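Local coordinates for protein deoxyribose-phosphate aldolase (Toxoplasma gondii, PDB 4EIV) that belongs to the deoxyribose-phosphate aldolase family of enzymes and folds as a TIM-type barrel of eight parallel strands ringed by helices, at residues D166-A171 / V199-I204. Residues are numbered along the deposited sequence; the frame is centred on the assembly and turned at random.
Sequences DIISRA and VHLISI
Leu201 spreads its forked end against helix 165-178, where Ile168 and Ser169 receive it. Methyl CD1 does most of the touching: it lies 4.2 Å from Ile168 CB and 3.9 Å from Ser169 OG. CD2 also meets the serine oxygen, so the hydroxyl sits over the leucine fork. The CB of Leu201 points toward helix 165-178, and CG, anti to the carbonyl carbon (chi1 -68°), brings both methyls equally close to Ser169 OG. Closer to the barrel, Ile168 continues the apolar seam, its branch methyl CG2 resting 4.3 Å from CG1 of the buried Ile202. No direct hydrogen bond joins the two segments. The looser side is polar and bridged by a water, which links Ser169 OG (2.7 Å) to the carbonyl Leu201 O (2.8 Å), donating to the latter, while the same hydroxyl also bonds to Gly165 O one turn back. Ser169 and Leu201 have the closest CA atoms across the two segments, 6.0 Å apart, and the segment axes cross at -39°. These two helices follow strands 152-156 and 182-184, adjacent in the barrel; Ile202 reaches the loop residues Leu157 and Thr185, Val199 packs on helix 243-257, and Ala171 meets Ile137 of helix 130-148.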
ATOM      1  N   ASP A 166     -19.736   2.335  24.775  1.00 38.46           N
ATOM      2  CA  ASP A 166     -19.200   3.454  25.549  1.00 38.79           C
ATOM      3  C   ASP A 166     -17.863   3.055  26.173  1.00 35.42           C
ATOM      4  O   ASP A 166     -16.943   3.872  26.203  1.00 34.36           O
ATOM      5  CB  ASP A 166     -20.179   3.902  26.643  1.00 41.05           C
ATOM      6  CG  ASP A 166     -19.647   5.079  27.479  1.00 45.51           C
ATOM      7  OD1 ASP A 166     -19.388   6.166  26.907  1.00 50.41           O
ATOM      8  OD2 ASP A 166     -19.538   4.930  28.726  1.00 51.34           O
ATOM      9  N   ILE A 167     -17.773   1.816  26.669  1.00 34.29           N
ATOM     10  CA  ILE A 167     -16.544   1.298  27.297  1.00 33.20           C
ATOM     11  C   ILE A 167     -15.410   1.165  26.304  1.00 31.49           C
ATOM     12  O   ILE A 167     -14.313   1.613  26.567  1.00 29.41           O
ATOM     13  CB  ILE A 167     -16.772  -0.051  28.016  1.00 33.82           C
ATOM     14  CG1 ILE A 167     -17.568   0.181  29.300  1.00 36.07           C
ATOM     15  CG2 ILE A 167     -15.465  -0.771  28.340  1.00 33.37           C
ATOM     16  CD1 ILE A 167     -17.888  -1.089  30.055  1.00 38.93           C
ATOM     17  N   ILE A 168     -15.676   0.569  25.151  1.00 30.84           N
ATOM     18  CA  ILE A 168     -14.653   0.388  24.124  1.00 31.51           C
ATOM     19  C   ILE A 168     -14.116   1.751  23.718  1.00 30.31           C
ATOM     20  O   ILE A 168     -12.900   1.971  23.633  1.00 29.30           O
ATOM     21  CB  ILE A 168     -15.239  -0.313  22.883  1.00 33.42           C
ATOM     22  CG1 ILE A 168     -15.771  -1.704  23.267  1.00 36.48           C
ATOM     23  CG2 ILE A 168     -14.188  -0.398  21.778  1.00 34.93           C
ATOM     24  CD1 ILE A 168     -16.605  -2.374  22.190  1.00 39.89           C
ATOM     25  N   SER A 169     -15.027   2.686  23.464  1.00 30.58           N
ATOM     26  CA  SER A 169     -14.611   4.012  23.052  1.00 30.10           C
ATOM     27  C   SER A 169     -13.777   4.681  24.123  1.00 29.37           C
ATOM     28  O   SER A 169     -12.738   5.277  23.824  1.00 29.24           O
ATOM     29  CB  SER A 169     -15.830   4.875  22.716  1.00 31.33           C
ATOM     30  OG  SER A 169     -16.557   4.319  21.632  1.00 32.98           O
ATOM     31  N   ARG A 170     -14.221   4.601  25.381  1.00 28.59           N
ATOM     32  CA  ARG A 170     -13.461   5.244  26.461  1.00 29.12           C
ATOM     33  C   ARG A 170     -12.112   4.576  26.721  1.00 27.34           C
ATOM     34  O   ARG A 170     -11.135   5.253  27.036  1.00 26.55           O
ATOM     35  CB  ARG A 170     -14.281   5.300  27.740  1.00 30.89           C
ATOM     36  CG  ARG A 170     -15.419   6.289  27.628  1.00 35.92           C
ATOM     37  CD  ARG A 170     -16.273   6.299  28.862  1.00 42.91           C
ATOM     38  NE  ARG A 170     -17.243   7.389  28.806  1.00 47.96           N
ATOM     39  CZ  ARG A 170     -17.047   8.616  29.290  1.00 50.98           C
ATOM     40  NH1 ARG A 170     -15.908   8.947  29.904  1.00 51.41           N
ATOM     41  NH2 ARG A 170     -18.005   9.526  29.153  1.00 53.13           N
ATOM     42  N   ALA A 171     -12.042   3.263  26.595  1.00 26.77           N
ATOM     43  CA  ALA A 171     -10.766   2.556  26.766  1.00 26.20           C
ATOM     44  C   ALA A 171      -9.788   2.999  25.662  1.00 25.12           C
ATOM     45  O   ALA A 171      -8.616   3.255  25.931  1.00 25.27           O
ATOM     46  CB  ALA A 171     -10.989   1.057  26.715  1.00 25.87           C
ATOM     47  N   VAL A 199     -14.261  -2.262  15.359  1.00 23.51           N
ATOM     48  CA  VAL A 199     -13.324  -1.546  14.488  1.00 23.33           C
ATOM     49  C   VAL A 199     -13.870  -0.142  14.166  1.00 23.35           C
ATOM     50  O   VAL A 199     -13.105   0.820  14.075  1.00 23.66           O
ATOM     51  CB  VAL A 199     -13.002  -2.366  13.206  1.00 23.13           C
ATOM     52  CG1 VAL A 199     -12.251  -1.511  12.156  1.00 25.03           C
ATOM     53  CG2 VAL A 199     -12.212  -3.607  13.570  1.00 24.38           C
ATOM     54  N   HIS A 200     -15.176  -0.026  13.963  1.00 24.76           N
ATOM     55  CA  HIS A 200     -15.782   1.278  13.710  1.00 25.46           C
ATOM     56  C   HIS A 200     -15.577   2.244  14.893  1.00 25.94           C
ATOM     57  O   HIS A 200     -15.146   3.387  14.715  1.00 25.96           O
ATOM     58  CB  HIS A 200     -17.275   1.078  13.377  1.00 27.13           C
ATOM     59  CG  HIS A 200     -18.017   2.348  13.125  1.00 29.25           C
ATOM     60  ND1 HIS A 200     -19.052   2.779  13.921  1.00 35.05           N
ATOM     61  CD2 HIS A 200     -17.834   3.308  12.191  1.00 31.42           C
ATOM     62  CE1 HIS A 200     -19.507   3.928  13.460  1.00 35.91           C
ATOM     63  NE2 HIS A 200     -18.787   4.272  12.410  1.00 35.45           N
ATOM     64  N   LEU A 201     -15.818   1.761  16.112  1.00 25.22           N
ATOM     65  CA  LEU A 201     -15.626   2.589  17.294  1.00 26.68           C
ATOM     66  C   LEU A 201     -14.193   3.026  17.497  1.00 25.51           C
ATOM     67  O   LEU A 201     -13.921   4.173  17.841  1.00 26.89           O
ATOM     68  CB  LEU A 201     -16.154   1.877  18.548  1.00 27.73           C
ATOM     69  CG  LEU A 201     -17.660   1.675  18.633  1.00 30.88           C
ATOM     70  CD1 LEU A 201     -17.987   1.098  20.000  1.00 34.09           C
ATOM     71  CD2 LEU A 201     -18.397   2.994  18.407  1.00 33.66           C
ATOM     72  N   ILE A 202     -13.271   2.085  17.307  1.00 24.90           N
ATOM     73  CA  ILE A 202     -11.868   2.397  17.441  1.00 25.70           C
ATOM     74  C   ILE A 202     -11.437   3.433  16.390  1.00 24.61           C
ATOM     75  O   ILE A 202     -10.674   4.359  16.685  1.00 25.80           O
ATOM     76  CB  ILE A 202     -11.025   1.104  17.388  1.00 25.29           C
ATOM     77  CG1 ILE A 202     -11.301   0.296  18.660  1.00 26.40           C
ATOM     78  CG2 ILE A 202      -9.533   1.434  17.293  1.00 27.14           C
ATOM     79  CD1 ILE A 202     -10.757  -1.128  18.648  1.00 28.25           C
ATOM     80  N   SER A 203     -11.916   3.273  15.163  1.00 25.63           N
ATOM     81  CA  SER A 203     -11.613   4.206  14.089  1.00 26.23           C
ATOM     82  C   SER A 203     -12.095   5.606  14.399  1.00 27.69           C
ATOM     83  O   SER A 203     -11.366   6.565  14.171  1.00 28.04           O
ATOM     84  CB  SER A 203     -12.219   3.719  12.777  1.00 26.57           C
ATOM     85  OG  SER A 203     -11.613   2.506  12.352  1.00 26.94           O
ATOM     86  N   ILE A 204     -13.299   5.727  14.952  1.00 27.84           N
ATOM     87  CA  ILE A 204     -13.822   7.044  15.331  1.00 30.77           C
ATOM     88  C   ILE A 204     -12.941   7.666  16.410  1.00 30.29           C
ATOM     89  O   ILE A 204     -12.576   8.848  16.349  1.00 32.41           O
ATOM     90  CB  ILE A 204     -15.244   6.942  15.872  1.00 31.99           C
ATOM     91  CG1 ILE A 204     -16.197   6.556  14.746  1.00 33.91           C
ATOM     92  CG2 ILE A 204     -15.694   8.271  16.491  1.00 34.79           C
ATOM     93  CD1 ILE A 204     -17.571   6.174  15.263  1.00 36.96           C
TER
HETATM   94  O   HOH W   1     -15.546   5.687  19.546  1.00 34.43           O